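Local coordinates for protein 3-oxo-tetronate kinase (Haemophilus influenzae, PDB 1YZY) that catalyses the ATP-dependent phosphorylation of 3-oxo-tetronate to 3-oxo-tetronate 4-phosphate, as a member of the four-carbon acid sugar kinase family, at residues Leu24-Asn30 and Val41-Ser47; Gly237-Thr242 and His371-Gln375; Thr348-Gly354 and Asp389-Lys395; Ile376-Trp382 and Tyr407-Phe412. All blocks are in the same frame, centred on the assembly; numbering follows the deposited sequence.

Contact 1: Leu24-Asn30 and Val41-Ser47; sequences LSTVQMN and VDAIVIS
The carboxylate of Asp42 meets Ser25 through a single oxygen. Ser25 N lies 2.8 Å from Asp42 OD2, on the anti side and 28° out of the carboxylate plane. Ser25 OG adds a weak bond to the same oxygen and accepts from Asp42 N at 3.0 Å; a chi1 of 55° sets this hydroxyl between the backbone N and carbonyl carbon of Ser25, where it can serve both. Of the other flat groups, the Asn30 amide brings OD1 to 4.0 Å from Ser47 CB, while Gln28, extended along its chain, carries NE2 past Ser47 CB to a weak bond with Ser13. Beyond Ser25 the segments run as parallel strands of the sugar-binding N-terminal domain, their axes 19° apart. Val27 shows the parallel pattern: its N donates to Ala43 O at 3.0 Å and its O accepts from Val45 N at 2.8 Å. Met29 repeats it with Val45 O and Ser47 N. Side chains alternate between the faces. Thr26 CG2 lies 3.9 Å from Val45 CG2 on one, and on the other Met29 CG packs 4.2 Å from Ile44 CG2. Val27 CG2 and Val41 CG1, at 3.5 Å, are unusually tight. Helix 9-20 lies against Thr26, Asn30 and Ser47, helix 55-71 against Ile44 and Ile46; strand 369-375 flanks strand 26-30, and strand 3-6 borders strand 43-47.

Contact 2: Gly237-Thr242 and His371-Gln375; sequences GTNAFT and HIGKQ
Phe241 lays one ring face over Gly373: CA sits 3.8 Å from the ring centroid and 16° off the normal, which defines a CH-pi contact. Next to it Lys374 N donates to Phe241 O at 2.9 Å, nearly straight at 165° and in the carbonyl plane. Ala240 CB closes in on the same Lys374 N at 3.2 Å. The Lys374 side chain leaves with CG anti to its backbone N (chi1 -151°) and stays extended, lying beside Thr242, whose CG2 is 3.7 Å from Lys374 CB; its NZ ends in a weak bond to Thr238 O. In the fold, this is the loop between helix 221-232 and strand 248-252 crossing the first strand of a beta hairpin, 369-375 with 380-385. One water bridges the far end, donating to Gly237 O and accepting from Gln375 N, each at 3.0 Å. In the next shell, backbone bonds from Gly373 and Lys374 to Trp382 and from Ile372 to Thr26 hold the strand, while Val20 of helix 9-20 packs against Ala240.

Contact 3: Thr348-Gly354 and Asp389-Lys395; sequences TNFITAG and DIFLALK
Two parallel beta strands, 349-353 and 391-395, pair deep in the nucleotide-binding C-terminal domain, with axes 4.6 Å apart and only 7° from parallel. Backbone bonds alternate in direction across them, from Phe391 N to Thr348 O at 2.8 Å up to Gly354 N to Lys395 O at 2.7 Å. That last bond falls where strand 349-353 gives way to helix 355-365: Gly354 occupies its N-cap position and, by similarity, belongs to the ATP site together with nearby Ser254. Strand 248-252 borders strand 349-353 on its far side, and strand 380-385 borders strand 391-395. On one face, Phe350 CE2 packs 3.7 Å from Ile390 CG2, and the edge of the Phe350 ring turns toward Phe391 O. Further along, Thr352 and Leu394 run alongside each other, and the hydroxyl of Thr352 is bonded to Ser358 in the helix that follows. On the other face, the Asn349 amide runs beside the Phe391 ring with the planes 63° apart, ND2 being 3.3 Å from Phe391 CD2, while Ile351 CG2 meets Ala393 CB at 4.2 Å. Lys395 points CG away from its own backbone N (chi1 -173°) and then bends, which sends NZ to Gln262 and Thr259 and leaves its CE 3.8 Å from Ala353 CB.

Contact 4: Ile376-Trp382 and Tyr407-Phe412; sequences IAPGVPW and YAQGMF
A beta hairpin end meets the C-terminal helix here. The chain between strands 369-375 and 380-385 reverses in a type II turn from Ala377 to Val380, and Ile376 and Ala377 both face Val380, a classic beta bulge; Val380 O accepts from Ile376 N at 2.9 Å. Against this corner lies the end of the chain from helix 404-410 onward. The main polar link is Trp382 NE1 to Ala408 O, 3.3 Å and bent (138° at the hydrogen), with the acceptor almost exactly in the indole plane. Met411 SD also lies at that edge, 3.9 Å from Trp382 NE1, a Met-aromatic contact, whereas Ile376 CD1 sits over one indole face, offset toward the rim. Phe412, poorly ordered, approaches Trp382 obliquely with the ring planes 82° apart. Ile376 packs against the helix end: its CG2 is 3.8 Å from Ala408 CB and about as far from Met411 CE, which the bend of the methionine chain at chi3 brings round to it. Ala393 of the adjoining strand 391-395 lies on the same side of the indole as Ile376 CD1; Ile351 also touches the indole, and Phe404 touches Ile376 from the start of the helix. With its CG opposite its backbone N (chi1 -176°), Tyr407 swings its ring so that the edge faces the bulge, with CE2 3.2 Å from Ile376 O.

In the fold
From the N terminus, contact 1 comes first, pairing neighbouring strands across a short loop of ten residues. Contact 2 then closes a far longer excursion, bringing the segment after helix 221-232 back onto strand 369-375. That strand lies beside strand 26-30 of contact 1, where Thr26 O and Ile372 N are probably hydrogen-bonded, so the pairing of these two strands joins the sugar-binding and nucleotide-binding parts. Contact 3 opens inside the loop of contact 2 and closes beyond it, so the two cross. Contact 4 opens after contact 2 has closed and crosses contact 3 in turn. Phe241 packs on Phe391 and Trp382 on Ala393, which ties contacts 2, 3 and 4 together.

Contact 1: Leu24-Asn30 and Val41-Ser47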
loop_
_atom_site.group_PDB
_atom_site.type_symbol
_atom_site.label_atom_id
_atom_site.label_comp_id
_atom_site.label_asym_id
_atom_site.label_seq_id
_atom_site.Cartn_x
_atom_site.Cartn_y
_atom_site.Cartn_z
ATOM N N LEU A 24 -2.387 13.634 6.598
ATOM C CA LEU A 24 -3.444 13.707 5.585
ATOM C C LEU A 24 -4.521 12.609 5.680
ATOM O O LEU A 24 -4.193 11.436 5.765
ATOM C CB LEU A 24 -2.802 13.690 4.191
ATOM C CG LEU A 24 -2.872 14.979 3.366
ATOM C CD1 LEU A 24 -2.469 16.200 4.179
ATOM C CD2 LEU A 24 -2.017 14.827 2.117
ATOM N N SER A 25 -5.797 12.982 5.724
ATOM C CA SER A 25 -6.846 11.956 5.767
ATOM C C SER A 25 -6.829 11.257 4.400
ATOM O O SER A 25 -6.944 11.911 3.363
ATOM C CB SER A 25 -8.221 12.549 6.112
ATOM O OG SER A 25 -8.613 13.595 5.249
ATOM N N THR A 26 -6.682 9.935 4.406
ATOM C CA THR A 26 -6.557 9.163 3.166
ATOM C C THR A 26 -7.532 7.994 2.954
ATOM O O THR A 26 -7.915 7.299 3.892
ATOM C CB THR A 26 -5.106 8.597 3.065
ATOM O OG1 THR A 26 -4.156 9.667 3.199
ATOM C CG2 THR A 26 -4.866 7.880 1.738
ATOM N N VAL A 27 -7.930 7.796 1.702
ATOM C CA VAL A 27 -8.803 6.696 1.311
ATOM C C VAL A 27 -8.102 5.954 0.180
ATOM O O VAL A 27 -7.738 6.553 -0.833
ATOM C CB VAL A 27 -10.178 7.184 0.807
ATOM C CG1 VAL A 27 -10.913 6.046 0.122
ATOM C CG2 VAL A 27 -11.004 7.698 1.965
ATOM N N GLN A 28 -7.870 4.664 0.375
ATOM C CA GLN A 28 -7.225 3.851 -0.641
ATOM C C GLN A 28 -8.224 2.921 -1.333
ATOM O O GLN A 28 -8.706 1.958 -0.737
ATOM C CB GLN A 28 -6.096 3.015 -0.032
ATOM C CG GLN A 28 -5.374 2.124 -1.048
ATOM C CD GLN A 28 -4.388 1.170 -0.407
ATOM O OE1 GLN A 28 -3.967 1.370 0.737
ATOM N NE2 GLN A 28 -4.016 0.121 -1.138
ATOM N N MET A 29 -8.527 3.219 -2.591
ATOM C CA MET A 29 -9.441 2.405 -3.378
ATOM C C MET A 29 -8.645 1.346 -4.131
ATOM O O MET A 29 -7.589 1.639 -4.681
ATOM C CB MET A 29 -10.209 3.283 -4.357
ATOM C CG MET A 29 -11.062 4.341 -3.682
ATOM S SD MET A 29 -12.219 3.655 -2.457
ATOM C CE MET A 29 -13.800 3.979 -3.237
ATOM N N ASN A 30 -9.113 0.105 -4.103
ATOM C CA ASN A 30 -8.426 -0.973 -4.814
ATOM C C ASN A 30 -9.119 -1.135 -6.165
ATOM O O ASN A 30 -10.192 -1.724 -6.253
ATOM C CB ASN A 30 -8.484 -2.273 -4.010
ATOM C CG ASN A 30 -7.902 -2.124 -2.609
ATOM O OD1 ASN A 30 -6.853 -1.513 -2.421
ATOM N ND2 ASN A 30 -8.584 -2.690 -1.619
ATOM N N VAL A 41 -12.116 13.563 1.965
ATOM C CA VAL A 41 -10.770 13.314 2.498
ATOM C C VAL A 41 -9.726 14.200 1.815
ATOM O O VAL A 41 -10.027 14.872 0.827
ATOM C CB VAL A 41 -10.339 11.830 2.357
ATOM C CG1 VAL A 41 -11.210 10.945 3.237
ATOM C CG2 VAL A 41 -10.396 11.390 0.904
ATOM N N ASP A 42 -8.508 14.196 2.352
ATOM C CA ASP A 42 -7.409 14.997 1.824
ATOM C C ASP A 42 -6.706 14.326 0.653
ATOM O O ASP A 42 -6.166 15.005 -0.221
ATOM C CB ASP A 42 -6.366 15.267 2.915
ATOM C CG ASP A 42 -6.927 16.014 4.098
ATOM O OD1 ASP A 42 -7.765 16.923 3.900
ATOM O OD2 ASP A 42 -6.512 15.695 5.233
ATOM N N ALA A 43 -6.670 12.998 0.668
ATOM C CA ALA A 43 -6.013 12.229 -0.384
ATOM C C ALA A 43 -6.726 10.912 -0.706
ATOM O O ALA A 43 -7.267 10.247 0.178
ATOM C CB ALA A 43 -4.553 11.950 0.010
ATOM N N ILE A 44 -6.753 10.558 -1.984
ATOM C CA ILE A 44 -7.355 9.306 -2.406
ATOM C C ILE A 44 -6.325 8.596 -3.262
ATOM O O ILE A 44 -5.821 9.167 -4.222
ATOM C CB ILE A 44 -8.629 9.515 -3.244
ATOM C CG1 ILE A 44 -9.652 10.343 -2.466
ATOM C CG2 ILE A 44 -9.235 8.159 -3.608
ATOM C CD1 ILE A 44 -10.846 10.773 -3.294
ATOM N N VAL A 45 -5.977 7.375 -2.875
ATOM C CA VAL A 45 -5.016 6.563 -3.603
ATOM C C VAL A 45 -5.733 5.420 -4.338
ATOM O O VAL A 45 -6.475 4.662 -3.722
ATOM C CB VAL A 45 -3.998 5.914 -2.633
ATOM C CG1 VAL A 45 -2.958 5.125 -3.408
ATOM C CG2 VAL A 45 -3.328 6.963 -1.768
ATOM N N ILE A 46 -5.536 5.306 -5.647
ATOM C CA ILE A 46 -6.141 4.208 -6.405
ATOM C C ILE A 46 -5.060 3.189 -6.758
ATOM O O ILE A 46 -4.083 3.507 -7.423
ATOM C CB ILE A 46 -6.875 4.689 -7.687
ATOM C CG1 ILE A 46 -8.110 5.499 -7.304
ATOM C CG2 ILE A 46 -7.305 3.485 -8.549
ATOM C CD1 ILE A 46 -8.909 5.976 -8.486
ATOM N N SER A 47 -5.224 1.982 -6.233
ATOM C CA SER A 47 -4.307 0.868 -6.441
ATOM C C SER A 47 -4.625 0.104 -7.729
ATOM O O SER A 47 -5.758 -0.353 -7.930
ATOM C CB SER A 47 -4.377 -0.070 -5.224
ATOM O OG SER A 47 -4.250 -1.437 -5.578
#

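Contact 2: Gly237-Thr242 and His371-Gln375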
loop_
_atom_site.group_PDB
_atom_site.type_symbol
_atom_site.label_atom_id
_atom_site.label_comp_id
_atom_site.label_asym_id
_atom_site.label_seq_id
_atom_site.Cartn_x
_atom_site.Cartn_y
_atom_site.Cartn_z
ATOM N N GLY A 237 0.609 11.187 12.307
ATOM C CA GLY A 237 -0.538 10.296 12.388
ATOM C C GLY A 237 -1.020 9.978 13.793
ATOM O O GLY A 237 -1.669 8.951 14.006
ATOM N N THR A 238 -0.685 10.833 14.756
ATOM C CA THR A 238 -1.086 10.628 16.148
ATOM C C THR A 238 -2.593 10.681 16.362
ATOM O O THR A 238 -3.104 10.086 17.310
ATOM C CB THR A 238 -0.401 11.647 17.107
ATOM O OG1 THR A 238 -0.311 12.934 16.481
ATOM C CG2 THR A 238 0.990 11.173 17.469
ATOM N N ASN A 239 -3.294 11.375 15.470
ATOM C CA ASN A 239 -4.744 11.519 15.564
ATOM C C ASN A 239 -5.510 10.759 14.480
ATOM O O ASN A 239 -6.638 11.123 14.124
ATOM C CB ASN A 239 -5.134 12.999 15.545
ATOM C CG ASN A 239 -4.679 13.732 16.786
ATOM O OD1 ASN A 239 -5.168 13.474 17.887
ATOM N ND2 ASN A 239 -3.732 14.649 16.620
ATOM N N ALA A 240 -4.862 9.761 13.889
ATOM C CA ALA A 240 -5.521 8.945 12.880
ATOM C C ALA A 240 -6.490 8.057 13.665
ATOM O O ALA A 240 -6.184 7.628 14.783
ATOM C CB ALA A 240 -4.505 8.109 12.123
ATOM N N PHE A 241 -7.664 7.814 13.091
ATOM C CA PHE A 241 -8.695 7.019 13.746
ATOM C C PHE A 241 -8.330 5.586 14.112
ATOM O O PHE A 241 -7.399 4.990 13.561
ATOM C CB PHE A 241 -9.974 7.012 12.897
ATOM C CG PHE A 241 -9.893 6.144 11.658
ATOM C CD1 PHE A 241 -10.106 4.763 11.735
ATOM C CD2 PHE A 241 -9.615 6.706 10.414
ATOM C CE1 PHE A 241 -10.045 3.957 10.597
ATOM C CE2 PHE A 241 -9.553 5.911 9.268
ATOM C CZ PHE A 241 -9.768 4.530 9.363
ATOM N N THR A 242 -9.095 5.046 15.053
ATOM C CA THR A 242 -8.983 3.661 15.516
ATOM C C THR A 242 -10.439 3.145 15.613
ATOM O O THR A 242 -11.390 3.910 15.438
ATOM C CB THR A 242 -8.239 3.527 16.895
ATOM O OG1 THR A 242 -8.791 4.427 17.866
ATOM C CG2 THR A 242 -6.768 3.803 16.736
ATOM N N HIS A 371 -10.621 3.640 4.518
ATOM C CA HIS A 371 -10.102 4.879 5.059
ATOM C C HIS A 371 -8.849 4.476 5.851
ATOM O O HIS A 371 -8.980 3.628 6.737
ATOM C CB HIS A 371 -11.050 5.443 6.114
ATOM C CG HIS A 371 -12.232 6.150 5.538
ATOM N ND1 HIS A 371 -12.289 7.520 5.397
ATOM C CD2 HIS A 371 -13.397 5.672 5.039
ATOM C CE1 HIS A 371 -13.435 7.856 4.834
ATOM N NE2 HIS A 371 -14.126 6.753 4.607
ATOM N N ILE A 372 -7.678 5.046 5.569
ATOM C CA ILE A 372 -6.512 4.602 6.333
ATOM C C ILE A 372 -6.389 5.304 7.690
ATOM O O ILE A 372 -6.476 6.542 7.784
ATOM C CB ILE A 372 -5.257 4.877 5.478
ATOM C CG1 ILE A 372 -5.513 4.483 4.019
ATOM C CG2 ILE A 372 -4.069 4.093 6.034
ATOM C CD1 ILE A 372 -5.418 2.997 3.744
ATOM N N GLY A 373 -6.210 4.496 8.734
ATOM C CA GLY A 373 -6.109 5.010 10.086
ATOM C C GLY A 373 -4.793 4.775 10.796
ATOM O O GLY A 373 -3.781 4.450 10.173
ATOM N N LYS A 374 -4.831 4.893 12.120
ATOM C CA LYS A 374 -3.647 4.746 12.964
ATOM C C LYS A 374 -2.842 3.476 12.758
ATOM O O LYS A 374 -3.385 2.380 12.659
ATOM C CB LYS A 374 -4.025 4.902 14.430
ATOM C CG LYS A 374 -2.918 5.441 15.305
ATOM C CD LYS A 374 -3.526 6.119 16.509
ATOM C CE LYS A 374 -2.480 6.526 17.511
ATOM N NZ LYS A 374 -3.147 7.031 18.742
ATOM N N GLN A 375 -1.527 3.648 12.723
ATOM C CA GLN A 375 -0.593 2.557 12.518
ATOM C C GLN A 375 -0.412 1.682 13.757
ATOM O O GLN A 375 0.059 2.147 14.796
ATOM C CB GLN A 375 0.756 3.123 12.060
ATOM C CG GLN A 375 1.824 2.086 11.749
ATOM C CD GLN A 375 3.073 2.693 11.118
ATOM O OE1 GLN A 375 3.055 3.133 9.969
ATOM N NE2 GLN A 375 4.164 2.706 11.868
HETATM O O HOH W 1 -0.395 6.341 13.222
#

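Contact 3: Thr348-Gly354 and Asp389-Lys395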
loop_
_atom_site.group_PDB
_atom_site.type_symbol
_atom_site.label_atom_id
_atom_site.label_comp_id
_atom_site.label_asym_id
_atom_site.label_seq_id
_atom_site.Cartn_x
_atom_site.Cartn_y
_atom_site.Cartn_z
ATOM N N THR A 348 -18.100 -5.727 14.295
ATOM C CA THR A 348 -17.634 -4.586 13.515
ATOM C C THR A 348 -16.130 -4.435 13.325
ATOM O O THR A 348 -15.695 -3.657 12.474
ATOM C CB THR A 348 -18.223 -3.250 14.053
ATOM O OG1 THR A 348 -18.042 -3.155 15.474
ATOM C CG2 THR A 348 -19.693 -3.151 13.718
ATOM N N ASN A 349 -15.342 -5.202 14.069
ATOM C CA ASN A 349 -13.887 -5.122 13.967
ATOM C C ASN A 349 -13.301 -6.487 13.609
ATOM O O ASN A 349 -13.534 -7.476 14.313
ATOM C CB ASN A 349 -13.268 -4.654 15.295
ATOM C CG ASN A 349 -13.870 -3.357 15.817
ATOM O OD1 ASN A 349 -14.018 -3.180 17.027
ATOM N ND2 ASN A 349 -14.164 -2.424 14.921
ATOM N N PHE A 350 -12.537 -6.546 12.520
ATOM C CA PHE A 350 -11.916 -7.797 12.088
ATOM C C PHE A 350 -10.395 -7.665 12.046
ATOM O O PHE A 350 -9.857 -6.776 11.392
ATOM C CB PHE A 350 -12.413 -8.196 10.697
ATOM C CG PHE A 350 -13.885 -8.468 10.630
ATOM C CD1 PHE A 350 -14.359 -9.777 10.621
ATOM C CD2 PHE A 350 -14.796 -7.423 10.569
ATOM C CE1 PHE A 350 -15.729 -10.042 10.554
ATOM C CE2 PHE A 350 -16.162 -7.671 10.504
ATOM C CZ PHE A 350 -16.630 -8.986 10.496
ATOM N N ILE A 351 -9.707 -8.558 12.743
ATOM C CA ILE A 351 -8.251 -8.556 12.777
ATOM C C ILE A 351 -7.773 -9.853 12.128
ATOM O O ILE A 351 -7.877 -10.923 12.718
ATOM C CB ILE A 351 -7.734 -8.468 14.235
ATOM C CG1 ILE A 351 -8.302 -7.218 14.915
ATOM C CG2 ILE A 351 -6.209 -8.438 14.267
ATOM C CD1 ILE A 351 -7.967 -7.122 16.371
ATOM N N THR A 352 -7.292 -9.760 10.898
ATOM C CA THR A 352 -6.819 -10.938 10.180
ATOM C C THR A 352 -5.295 -11.073 10.146
ATOM O O THR A 352 -4.559 -10.097 10.337
ATOM C CB THR A 352 -7.367 -10.957 8.737
ATOM O OG1 THR A 352 -6.997 -9.746 8.064
ATOM C CG2 THR A 352 -8.897 -11.057 8.749
ATOM N N ALA A 353 -4.831 -12.303 9.953
ATOM C CA ALA A 353 -3.405 -12.589 9.877
ATOM C C ALA A 353 -3.145 -13.490 8.676
ATOM O O ALA A 353 -3.753 -14.553 8.546
ATOM C CB ALA A 353 -2.932 -13.257 11.148
ATOM N N GLY A 354 -2.217 -13.074 7.822
ATOM C CA GLY A 354 -1.905 -13.838 6.630
ATOM C C GLY A 354 -2.399 -13.135 5.378
ATOM O O GLY A 354 -3.478 -12.538 5.368
ATOM N N ASP A 389 -19.550 1.225 8.471
ATOM C CA ASP A 389 -18.727 1.302 9.675
ATOM C C ASP A 389 -18.102 -0.002 10.156
ATOM O O ASP A 389 -18.381 -0.454 11.270
ATOM C CB ASP A 389 -19.528 1.923 10.823
ATOM C CG ASP A 389 -19.846 3.398 10.600
ATOM O OD1 ASP A 389 -19.254 4.020 9.686
ATOM O OD2 ASP A 389 -20.691 3.935 11.353
ATOM N N ILE A 390 -17.240 -0.590 9.336
ATOM C CA ILE A 390 -16.567 -1.831 9.693
ATOM C C ILE A 390 -15.063 -1.578 9.672
ATOM O O ILE A 390 -14.540 -1.046 8.694
ATOM C CB ILE A 390 -16.906 -2.972 8.688
ATOM C CG1 ILE A 390 -18.422 -3.220 8.638
ATOM C CG2 ILE A 390 -16.152 -4.246 9.052
ATOM C CD1 ILE A 390 -19.034 -3.739 9.931
ATOM N N PHE A 391 -14.376 -1.974 10.741
ATOM C CA PHE A 391 -12.937 -1.780 10.847
ATOM C C PHE A 391 -12.185 -3.087 10.676
ATOM O O PHE A 391 -12.651 -4.143 11.106
ATOM C CB PHE A 391 -12.582 -1.134 12.195
ATOM C CG PHE A 391 -13.255 0.203 12.426
ATOM C CD1 PHE A 391 -12.620 1.391 12.069
ATOM C CD2 PHE A 391 -14.532 0.272 12.976
ATOM C CE1 PHE A 391 -13.249 2.630 12.254
ATOM C CE2 PHE A 391 -15.166 1.505 13.163
ATOM C CZ PHE A 391 -14.520 2.685 12.799
ATOM N N LEU A 392 -11.029 -3.018 10.021
ATOM C CA LEU A 392 -10.197 -4.199 9.784
ATOM C C LEU A 392 -8.698 -3.917 9.949
ATOM O O LEU A 392 -8.220 -2.826 9.644
ATOM C CB LEU A 392 -10.437 -4.754 8.375
ATOM C CG LEU A 392 -11.857 -4.840 7.813
ATOM C CD1 LEU A 392 -12.319 -3.466 7.303
ATOM C CD2 LEU A 392 -11.878 -5.854 6.683
ATOM N N ALA A 393 -7.974 -4.905 10.460
ATOM C CA ALA A 393 -6.531 -4.825 10.643
ATOM C C ALA A 393 -6.010 -6.058 9.922
ATOM O O ALA A 393 -6.163 -7.182 10.404
ATOM C CB ALA A 393 -6.163 -4.881 12.123
ATOM N N LEU A 394 -5.440 -5.837 8.741
ATOM C CA LEU A 394 -4.918 -6.917 7.913
ATOM C C LEU A 394 -3.413 -7.070 8.108
ATOM O O LEU A 394 -2.631 -6.222 7.666
ATOM C CB LEU A 394 -5.246 -6.620 6.448
ATOM C CG LEU A 394 -6.665 -6.079 6.212
ATOM C CD1 LEU A 394 -6.835 -5.665 4.758
ATOM C CD2 LEU A 394 -7.722 -7.111 6.613
ATOM N N LYS A 395 -3.006 -8.140 8.784
ATOM C CA LYS A 395 -1.595 -8.379 9.049
ATOM C C LYS A 395 -0.962 -9.479 8.201
ATOM O O LYS A 395 -1.191 -10.661 8.452
ATOM C CB LYS A 395 -1.387 -8.720 10.531
ATOM C CG LYS A 395 0.088 -8.829 10.944
ATOM C CD LYS A 395 0.306 -9.881 12.021
ATOM C CE LYS A 395 0.252 -11.299 11.457
ATOM N NZ LYS A 395 1.599 -11.858 11.163
#

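Contact 4: Ile376-Trp382 and Tyr407-Phe412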
loop_
_atom_site.group_PDB
_atom_site.type_symbol
_atom_site.label_atom_id
_atom_site.label_comp_id
_atom_site.label_asym_id
_atom_site.label_seq_id
_atom_site.Cartn_x
_atom_site.Cartn_y
_atom_site.Cartn_z
ATOM N N ILE A 376 -0.819 0.422 13.639
ATOM C CA ILE A 376 -0.693 -0.553 14.717
ATOM C C ILE A 376 0.760 -1.001 14.755
ATOM O O ILE A 376 1.355 -1.164 15.820
ATOM C CB ILE A 376 -1.587 -1.794 14.455
ATOM C CG1 ILE A 376 -3.058 -1.390 14.439
ATOM C CG2 ILE A 376 -1.351 -2.859 15.507
ATOM C CD1 ILE A 376 -3.965 -2.494 13.980
ATOM N N ALA A 377 1.303 -1.246 13.570
ATOM C CA ALA A 377 2.683 -1.671 13.392
ATOM C C ALA A 377 3.081 -1.239 11.979
ATOM O O ALA A 377 2.212 -0.933 11.156
ATOM C CB ALA A 377 2.798 -3.190 13.546
ATOM N N PRO A 378 4.394 -1.159 11.691
ATOM C CA PRO A 378 4.785 -0.746 10.339
ATOM C C PRO A 378 4.168 -1.701 9.323
ATOM O O PRO A 378 4.402 -2.914 9.376
ATOM C CB PRO A 378 6.315 -0.863 10.370
ATOM C CG PRO A 378 6.649 -0.606 11.803
ATOM C CD PRO A 378 5.585 -1.410 12.524
ATOM N N GLY A 379 3.365 -1.145 8.422
ATOM C CA GLY A 379 2.713 -1.945 7.402
ATOM C C GLY A 379 1.334 -2.446 7.799
ATOM O O GLY A 379 0.643 -3.059 6.986
ATOM N N VAL A 380 0.925 -2.188 9.039
ATOM C CA VAL A 380 -0.386 -2.626 9.509
ATOM C C VAL A 380 -1.234 -1.498 10.113
ATOM O O VAL A 380 -1.269 -1.319 11.328
ATOM C CB VAL A 380 -0.273 -3.761 10.561
ATOM C CG1 VAL A 380 -1.622 -4.432 10.754
ATOM C CG2 VAL A 380 0.766 -4.784 10.141
ATOM N N PRO A 381 -1.860 -0.668 9.267
ATOM C CA PRO A 381 -2.688 0.409 9.815
ATOM C C PRO A 381 -4.123 -0.084 10.102
ATOM O O PRO A 381 -4.505 -1.196 9.709
ATOM C CB PRO A 381 -2.680 1.437 8.682
ATOM C CG PRO A 381 -2.654 0.578 7.464
ATOM C CD PRO A 381 -1.624 -0.468 7.823
ATOM N N TRP A 382 -4.888 0.711 10.841
ATOM C CA TRP A 382 -6.274 0.371 11.117
ATOM C C TRP A 382 -7.039 0.858 9.896
ATOM O O TRP A 382 -6.715 1.911 9.339
ATOM C CB TRP A 382 -6.784 1.081 12.381
ATOM C CG TRP A 382 -6.790 0.195 13.578
ATOM C CD1 TRP A 382 -6.053 0.346 14.719
ATOM C CD2 TRP A 382 -7.530 -1.026 13.732
ATOM N NE1 TRP A 382 -6.279 -0.713 15.574
ATOM C CE2 TRP A 382 -7.181 -1.569 14.993
ATOM C CE3 TRP A 382 -8.452 -1.717 12.928
ATOM C CZ2 TRP A 382 -7.722 -2.774 15.468
ATOM C CZ3 TRP A 382 -8.989 -2.913 13.400
ATOM C CH2 TRP A 382 -8.620 -3.429 14.660
ATOM N N TYR A 407 -2.122 -6.067 21.189
ATOM C CA TYR A 407 -1.723 -4.673 20.981
ATOM C C TYR A 407 -2.686 -3.936 20.051
ATOM O O TYR A 407 -3.091 -2.805 20.340
ATOM C CB TYR A 407 -0.300 -4.571 20.424
ATOM C CG TYR A 407 0.164 -3.141 20.299
ATOM C CD1 TYR A 407 0.240 -2.319 21.425
ATOM C CD2 TYR A 407 0.457 -2.585 19.056
ATOM C CE1 TYR A 407 0.587 -0.978 21.318
ATOM C CE2 TYR A 407 0.810 -1.238 18.934
ATOM C CZ TYR A 407 0.870 -0.438 20.072
ATOM O OH TYR A 407 1.190 0.900 19.972
ATOM N N ALA A 408 -2.996 -4.557 18.915
ATOM C CA ALA A 408 -3.919 -3.987 17.944
ATOM C C ALA A 408 -5.212 -3.542 18.632
ATOM O O ALA A 408 -5.814 -2.534 18.258
ATOM C CB ALA A 408 -4.228 -5.012 16.873
ATOM N N GLN A 409 -5.633 -4.312 19.634
ATOM C CA GLN A 409 -6.845 -4.020 20.394
ATOM C C GLN A 409 -6.603 -3.024 21.527
ATOM O O GLN A 409 -7.453 -2.178 21.819
ATOM C CB GLN A 409 -7.410 -5.310 20.976
ATOM C CG GLN A 409 -7.631 -6.380 19.945
ATOM C CD GLN A 409 -8.239 -7.625 20.531
ATOM O OE1 GLN A 409 -7.661 -8.705 20.445
ATOM N NE2 GLN A 409 -9.423 -7.485 21.122
ATOM N N GLY A 410 -5.454 -3.152 22.178
ATOM C CA GLY A 410 -5.119 -2.268 23.274
ATOM C C GLY A 410 -5.233 -0.784 22.981
ATOM O O GLY A 410 -5.647 -0.022 23.850
ATOM N N MET A 411 -4.873 -0.358 21.773
ATOM C CA MET A 411 -4.934 1.062 21.444
ATOM C C MET A 411 -6.317 1.712 21.380
ATOM O O MET A 411 -6.424 2.926 21.576
ATOM C CB MET A 411 -4.115 1.387 20.189
ATOM C CG MET A 411 -4.558 0.706 18.907
ATOM S SD MET A 411 -3.411 1.102 17.569
ATOM C CE MET A 411 -2.079 -0.038 17.960
ATOM N N PHE A 412 -7.364 0.945 21.084
ATOM C CA PHE A 412 -8.699 1.540 21.038
ATOM C C PHE A 412 -9.577 1.191 22.241
ATOM O O PHE A 412 -10.802 1.355 22.203
ATOM C CB PHE A 412 -9.413 1.260 19.701
ATOM C CG PHE A 412 -9.885 -0.160 19.523
ATOM C CD1 PHE A 412 -9.009 -1.154 19.099
ATOM C CD2 PHE A 412 -11.224 -0.490 19.727
ATOM C CE1 PHE A 412 -9.458 -2.450 18.878
ATOM C CE2 PHE A 412 -11.681 -1.784 19.508
ATOM C CZ PHE A 412 -10.795 -2.765 19.081
#